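PDB 1Q1R: putidaredoxin reductase from Pseudomonas putida, which probably uses its bound FAD to pass electrons from a nicotinamide nucleotide to putidaredoxin, the iron-sulfur partner of the cytochrome P450cam monooxygenase. Local coordinates for residues G216-T221 / V226-C231; G22-G27 / A71-Q76; I351-L356 / V377-E382. All coordinates share one frame; numbering follows the deposited sequence.

Contact 1 (G216-T221 / V226-C231); sequences GFEMST and VTAVLC
F217 and V229 sit opposite each other as a non-hydrogen-bonded pair of the antiparallel hairpin made by strands 214-219 and 226-231, a worked case of how a classic beta bulge fits into regular pairing. Two sound bonds precede the bulge: L230 N gives G216 O a nearly straight bond of 2.9 Å, and E218 N reaches A228 O at 3.0 Å, while the reciprocal bond from G216 N to L230 O is weak. At E218 the register slips by one residue, and T227 and A228 both face it. E218 O takes a straight bond from T227 N (2.9 Å), with weak additions from A228 N and the T227 hydroxyl. Of the side chains, that of E218 can be followed outward. Its CB passes T227 OG1 and A228 CB. Because CG lies anti to the carbonyl carbon (chi1 -61°) and the chain then runs extended, the methylenes cross L230 at about a right angle, CG resting 3.7 Å from L230 CD2. CD stands 4.0 Å from both L230 CD1 and A228 CB, and OE1 ends 3.3 Å from A228 CB, where it also forms a salt bridge with R236 of the third strand, 236-238. Replacing E218 by an alanine would probably leave R236 without this carboxylate and uncover the methyls of L230. On the other face the F217 ring lies alongside V229, CE2 4.0 Å from V229 CG1, while M219 CG meets V226 CG2; helix 123-126 touches both F217 and M219. The chemistry thus divides between the faces: F217, M219, V226 and V229 make an apolar one, whereas beside A228 and L230 the E218 carboxylate reaches past the middle strand to its charged partner R236 on the third.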
# COMPACT_ATOMS: atom_id res chain seq x y z
N GLY A 216 8.42 -13.27 22.37
CA GLY A 216 8.89 -12.19 23.22
C GLY A 216 10.26 -11.64 22.88
O GLY A 216 10.84 -11.96 21.84
N PHE A 217 10.80 -10.82 23.78
CA PHE A 217 12.10 -10.21 23.55
C PHE A 217 12.94 -10.10 24.81
O PHE A 217 12.42 -10.14 25.93
CB PHE A 217 11.94 -8.79 22.98
CG PHE A 217 11.03 -8.69 21.79
CD1 PHE A 217 9.65 -8.63 21.96
CD2 PHE A 217 11.55 -8.66 20.51
CE1 PHE A 217 8.80 -8.53 20.86
CE2 PHE A 217 10.71 -8.56 19.40
CZ PHE A 217 9.33 -8.50 19.58
N GLU A 218 14.25 -9.97 24.62
CA GLU A 218 15.17 -9.76 25.73
C GLU A 218 15.58 -8.31 25.53
O GLU A 218 15.69 -7.86 24.38
CB GLU A 218 16.38 -10.69 25.63
CG GLU A 218 16.02 -12.16 25.67
CD GLU A 218 17.23 -13.07 25.67
OE1 GLU A 218 18.25 -12.72 25.05
OE2 GLU A 218 17.14 -14.16 26.28
N MET A 219 15.79 -7.58 26.62
CA MET A 219 16.17 -6.17 26.51
C MET A 219 17.25 -5.76 27.49
O MET A 219 17.42 -6.38 28.53
CB MET A 219 14.95 -5.29 26.74
CG MET A 219 13.91 -5.42 25.67
SD MET A 219 12.66 -4.21 25.98
CE MET A 219 13.51 -2.71 25.45
N SER A 220 17.98 -4.70 27.14
CA SER A 220 19.04 -4.18 27.99
C SER A 220 18.41 -3.25 29.02
O SER A 220 17.54 -2.44 28.69
CB SER A 220 20.08 -3.41 27.15
OG SER A 220 19.47 -2.36 26.43
N THR A 221 18.84 -3.37 30.27
CA THR A 221 18.30 -2.57 31.36
C THR A 221 18.67 -1.08 31.29
O THR A 221 17.83 -0.22 31.52
CB THR A 221 18.76 -3.13 32.73
OG1 THR A 221 18.12 -2.41 33.78
CG2 THR A 221 20.27 -3.02 32.88
N VAL A 226 16.22 -3.48 22.55
CA VAL A 226 16.03 -4.90 22.32
C VAL A 226 17.40 -5.51 22.03
O VAL A 226 18.20 -4.91 21.31
CB VAL A 226 15.10 -5.16 21.10
CG1 VAL A 226 15.09 -6.66 20.76
CG2 VAL A 226 13.69 -4.67 21.41
N THR A 227 17.67 -6.67 22.61
CA THR A 227 18.93 -7.35 22.38
C THR A 227 18.69 -8.70 21.72
O THR A 227 19.62 -9.31 21.19
CB THR A 227 19.72 -7.57 23.69
OG1 THR A 227 18.89 -8.27 24.63
CG2 THR A 227 20.16 -6.24 24.28
N ALA A 228 17.45 -9.18 21.75
CA ALA A 228 17.14 -10.46 21.13
C ALA A 228 15.65 -10.71 20.94
O ALA A 228 14.82 -10.22 21.70
CB ALA A 228 17.76 -11.60 21.95
N VAL A 229 15.33 -11.49 19.92
CA VAL A 229 13.94 -11.84 19.61
C VAL A 229 13.81 -13.33 19.92
O VAL A 229 14.62 -14.14 19.48
CB VAL A 229 13.62 -11.61 18.11
CG1 VAL A 229 12.15 -11.89 17.83
CG2 VAL A 229 13.98 -10.18 17.71
N LEU A 230 12.79 -13.70 20.70
CA LEU A 230 12.60 -15.11 21.04
C LEU A 230 11.43 -15.70 20.28
O LEU A 230 10.37 -15.09 20.18
CB LEU A 230 12.34 -15.28 22.55
CG LEU A 230 13.34 -14.78 23.59
CD1 LEU A 230 14.76 -14.79 23.03
CD2 LEU A 230 12.96 -13.37 24.00
N CYS A 231 11.63 -16.89 19.74
CA CYS A 231 10.57 -17.57 18.99
C CYS A 231 9.87 -18.58 19.88
O CYS A 231 10.46 -19.11 20.82
CB CYS A 231 11.16 -18.28 17.78
SG CYS A 231 12.04 -17.17 16.67

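Contact 2 (G22-G27 / A71-Q76); sequences GLRASG and AAQNIQ
R24, in the last turn of helix 14-25, faces the backbone just past helix 67-72, where N74 with its positive phi is the C-prime residue of a Schellman motif, and the CA atoms of R24 and Q73 come within 6.8 Å. The side chain of R24 bridges that distance. Its CG stands opposite the backbone N (chi1 -166°), after which the chain bends at both chi2 and chi3, and these turns bring the edge of the guanidinium group to two consecutive carbonyls. NE donates to Q73 O at 2.9 Å, meeting it nearly along the C=O axis although the N-H is bent, at 138°. NH2 donates to N74 O, also at 2.9 Å, coming from above that carbonyl's plane. Both oxygens lie somewhat out of the guanidinium plane, so the two bonds fit without being ideal. Q73 contributes more than its carbonyl: its side chain, bent at chi2, slides past R24 in the opposite direction and sets OE1 3.3 Å from R24 CG, a contact with a methylene and no hydrogen bond. The third nitrogen, NH1, turns back to the carbonyls of W28 and G30, in the loop that leads into strand 31-35. One arginine therefore collects main-chain oxygens from two separate turns, each running into a strand of the same parallel sheet. R24 supplies donors to the carbonyls of Q73 and N74, at and just past the end of helix 67-72, and its positive charge probably also suits the negative C-terminal end of that helix's dipole.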
# COMPACT_ATOMS: atom_id res chain seq x y z
N GLY A 22 -6.05 17.62 -7.35
CA GLY A 22 -6.88 17.17 -8.45
C GLY A 22 -8.08 18.08 -8.55
O GLY A 22 -8.49 18.49 -9.64
N LEU A 23 -8.64 18.41 -7.39
CA LEU A 23 -9.79 19.29 -7.29
C LEU A 23 -9.51 20.62 -7.96
O LEU A 23 -10.26 21.07 -8.83
CB LEU A 23 -10.12 19.50 -5.81
CG LEU A 23 -11.54 19.26 -5.30
CD1 LEU A 23 -12.18 18.08 -6.01
CD2 LEU A 23 -11.47 19.01 -3.80
N ARG A 24 -8.40 21.25 -7.57
CA ARG A 24 -8.02 22.55 -8.13
C ARG A 24 -7.61 22.44 -9.59
O ARG A 24 -7.55 23.45 -10.30
CB ARG A 24 -6.88 23.15 -7.32
CG ARG A 24 -6.65 24.62 -7.60
CD ARG A 24 -7.82 25.45 -7.11
NE ARG A 24 -7.77 25.68 -5.66
CZ ARG A 24 -8.78 26.14 -4.94
NH1 ARG A 24 -9.94 26.42 -5.52
NH2 ARG A 24 -8.63 26.34 -3.64
N ALA A 25 -7.34 21.22 -10.05
CA ALA A 25 -6.94 21.00 -11.43
C ALA A 25 -8.15 20.80 -12.33
O ALA A 25 -8.11 21.09 -13.52
CB ALA A 25 -6.02 19.79 -11.52
N SER A 26 -9.24 20.31 -11.74
CA SER A 26 -10.47 20.07 -12.48
C SER A 26 -11.41 21.27 -12.51
O SER A 26 -12.56 21.15 -12.93
CB SER A 26 -11.20 18.85 -11.91
OG SER A 26 -10.43 17.67 -12.09
N GLY A 27 -10.92 22.42 -12.04
CA GLY A 27 -11.74 23.62 -12.06
C GLY A 27 -12.47 24.01 -10.79
O GLY A 27 -13.40 24.82 -10.83
N ALA A 71 0.57 27.01 -1.76
CA ALA A 71 0.24 28.43 -1.78
C ALA A 71 -0.28 28.85 -3.15
O ALA A 71 -1.33 29.49 -3.26
CB ALA A 71 1.47 29.26 -1.41
N ALA A 72 0.45 28.47 -4.19
CA ALA A 72 0.09 28.80 -5.56
C ALA A 72 -1.28 28.28 -5.97
O ALA A 72 -2.07 29.01 -6.58
CB ALA A 72 1.15 28.27 -6.52
N GLN A 73 -1.58 27.03 -5.64
CA GLN A 73 -2.87 26.44 -5.99
C GLN A 73 -3.92 26.79 -4.95
O GLN A 73 -5.05 26.28 -4.99
CB GLN A 73 -2.74 24.92 -6.12
CG GLN A 73 -1.94 24.48 -7.33
CD GLN A 73 -2.51 25.03 -8.62
OE1 GLN A 73 -3.68 24.79 -8.95
NE2 GLN A 73 -1.70 25.77 -9.36
N ASN A 74 -3.55 27.65 -4.01
CA ASN A 74 -4.44 28.09 -2.95
C ASN A 74 -5.06 26.92 -2.18
O ASN A 74 -6.28 26.84 -2.02
CB ASN A 74 -5.55 28.97 -3.55
CG ASN A 74 -6.00 30.05 -2.59
OD1 ASN A 74 -6.56 29.77 -1.52
ND2 ASN A 74 -5.74 31.31 -2.95
N ILE A 75 -4.21 26.02 -1.72
CA ILE A 75 -4.66 24.87 -0.93
C ILE A 75 -4.10 25.09 0.47
O ILE A 75 -2.89 25.15 0.66
CB ILE A 75 -4.13 23.54 -1.50
CG1 ILE A 75 -4.76 23.27 -2.87
CG2 ILE A 75 -4.45 22.40 -0.53
CD1 ILE A 75 -4.34 21.96 -3.51
N GLN A 76 -4.99 25.22 1.45
CA GLN A 76 -4.57 25.44 2.82
C GLN A 76 -4.15 24.13 3.48
O GLN A 76 -4.94 23.19 3.57
CB GLN A 76 -5.71 26.09 3.61
CG GLN A 76 -6.26 27.35 2.95
CD GLN A 76 -7.44 27.92 3.69
OE1 GLN A 76 -7.32 28.35 4.84
NE2 GLN A 76 -8.60 27.93 3.05

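Contact 3 (I351-L356 / V377-E382); sequences IVRGSL and VNRPVE
E382 OE2 is gripped twice, by R353 NE in a salt bridge of 2.7 Å and by a water that donates to it at 2.6 Å. The same water accepts from R353 NH2 and so closes a small ring beside the direct bond. R353 reaches this carboxylate with a chain extended from CG to NE, its first torsion near 180° (chi1 -178°) carrying it straight out from the strand, and NE arrives on the syn side of OE2, tilted out of the carboxylate plane; the two flat groups are turned 49° apart. The other oxygen, E382 OE1, takes R379 NH1 at 3.0 Å. That bond is nearly straight and lies in the guanidinium plane, but it comes down on OE1 from above the carboxylate. Two arginines thus share one acid: their planes stand 81° apart, and R353 NE lies 4.1 Å from R379 NH1, a closeness that the carboxylate they share probably makes tolerable. E404 and D360 pair with R379 as well, while carbonyls of L401 and V406 receive R353, and S362 adds a hydroxyl to OE1. In the C-terminal domain the network ties the outer strand 349-353 of the five-stranded antiparallel sheet to the first turn of helix 380-391, with strand 360-367 on one flank and the end of helix 398-401 and the loop after it on another.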
# COMPACT_ATOMS: atom_id res chain seq x y z
N ILE A 351 -0.57 -20.36 -14.28
CA ILE A 351 0.16 -20.74 -15.47
C ILE A 351 1.39 -19.84 -15.49
O ILE A 351 1.27 -18.62 -15.48
CB ILE A 351 -0.68 -20.51 -16.75
CG1 ILE A 351 -1.91 -21.42 -16.73
CG2 ILE A 351 0.17 -20.79 -17.99
CD1 ILE A 351 -2.80 -21.29 -17.94
N VAL A 352 2.56 -20.46 -15.49
CA VAL A 352 3.80 -19.71 -15.50
C VAL A 352 4.31 -19.56 -16.92
O VAL A 352 4.44 -20.54 -17.65
CB VAL A 352 4.88 -20.42 -14.65
CG1 VAL A 352 6.17 -19.62 -14.67
CG2 VAL A 352 4.37 -20.62 -13.23
N ARG A 353 4.59 -18.33 -17.31
CA ARG A 353 5.10 -18.03 -18.63
C ARG A 353 6.56 -17.62 -18.43
O ARG A 353 6.85 -16.51 -18.00
CB ARG A 353 4.30 -16.89 -19.27
CG ARG A 353 4.73 -16.53 -20.68
CD ARG A 353 3.98 -15.31 -21.18
NE ARG A 353 4.41 -14.90 -22.51
CZ ARG A 353 3.98 -15.45 -23.65
NH1 ARG A 353 3.09 -16.43 -23.62
NH2 ARG A 353 4.45 -15.02 -24.81
N GLY A 354 7.46 -18.54 -18.74
CA GLY A 354 8.88 -18.29 -18.55
C GLY A 354 9.36 -19.20 -17.44
O GLY A 354 8.57 -19.96 -16.89
N SER A 355 10.64 -19.14 -17.09
CA SER A 355 11.17 -20.00 -16.04
C SER A 355 11.26 -19.30 -14.68
O SER A 355 11.69 -18.15 -14.59
CB SER A 355 12.56 -20.51 -16.43
OG SER A 355 13.12 -21.29 -15.38
N LEU A 356 10.85 -20.01 -13.64
CA LEU A 356 10.88 -19.50 -12.27
C LEU A 356 12.30 -19.55 -11.71
O LEU A 356 12.54 -19.13 -10.58
CB LEU A 356 9.95 -20.32 -11.37
CG LEU A 356 8.44 -20.26 -11.64
CD1 LEU A 356 7.73 -21.31 -10.81
CD2 LEU A 356 7.92 -18.86 -11.33
N VAL A 377 7.56 -10.39 -13.39
CA VAL A 377 8.90 -10.18 -12.83
C VAL A 377 9.83 -9.78 -13.97
O VAL A 377 10.21 -10.61 -14.80
CB VAL A 377 9.42 -11.46 -12.15
CG1 VAL A 377 10.86 -11.27 -11.72
CG2 VAL A 377 8.54 -11.79 -10.96
N ASN A 378 10.19 -8.50 -14.00
CA ASN A 378 11.05 -7.94 -15.04
C ASN A 378 10.41 -8.09 -16.42
O ASN A 378 11.10 -8.33 -17.41
CB ASN A 378 12.44 -8.59 -15.04
CG ASN A 378 13.32 -8.10 -13.90
OD1 ASN A 378 13.21 -6.95 -13.46
ND2 ASN A 378 14.21 -8.96 -13.42
N ARG A 379 9.09 -7.94 -16.48
CA ARG A 379 8.37 -8.02 -17.74
C ARG A 379 7.34 -6.90 -17.86
O ARG A 379 6.13 -7.12 -17.79
CB ARG A 379 7.69 -9.39 -17.88
CG ARG A 379 8.70 -10.50 -18.05
CD ARG A 379 8.09 -11.70 -18.73
NE ARG A 379 9.10 -12.72 -18.99
CZ ARG A 379 8.87 -13.85 -19.65
NH1 ARG A 379 7.66 -14.13 -20.13
NH2 ARG A 379 9.86 -14.72 -19.82
N PRO A 380 7.82 -5.66 -18.05
CA PRO A 380 6.98 -4.48 -18.18
C PRO A 380 5.96 -4.52 -19.32
O PRO A 380 4.85 -4.02 -19.18
CB PRO A 380 8.00 -3.35 -18.33
CG PRO A 380 9.15 -4.02 -19.01
CD PRO A 380 9.24 -5.32 -18.25
N VAL A 381 6.34 -5.11 -20.45
CA VAL A 381 5.43 -5.18 -21.58
C VAL A 381 4.29 -6.16 -21.31
O VAL A 381 3.12 -5.83 -21.52
CB VAL A 381 6.16 -5.59 -22.88
CG1 VAL A 381 5.16 -5.67 -24.03
CG2 VAL A 381 7.25 -4.58 -23.19
N GLU A 382 4.62 -7.36 -20.84
CA GLU A 382 3.58 -8.33 -20.55
C GLU A 382 2.70 -7.81 -19.42
O GLU A 382 1.53 -8.18 -19.30
CB GLU A 382 4.17 -9.70 -20.20
CG GLU A 382 5.06 -10.28 -21.31
CD GLU A 382 5.24 -11.79 -21.22
OE1 GLU A 382 5.27 -12.33 -20.10
OE2 GLU A 382 5.37 -12.43 -22.29
O HOH W 1 4.95 -12.08 -24.84

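In the fold
Along the chain the order is contact 2, contact 1, contact 3, each closing before the next opens. Contact 2 lies by the first parallel sheet, whose strand 6-10 leads into what is probably a Rossmann-type glycine turn at the FAD; helix 14-25 then joins it to strand 31-35. Contact 1, its centre about 49 Å away beyond the chain's centre, belongs to three antiparallel strands inserted between strands 207-209 and 241-244 of the second parallel sheet. Contact 3 is centred about 41 Å from each. The contacts are thus local to three separate parts of this glutathione reductase fold, 1 and 2 in the pyridine nucleotide-disulphide oxidoreductase range, 3 in the reductase C-terminal range.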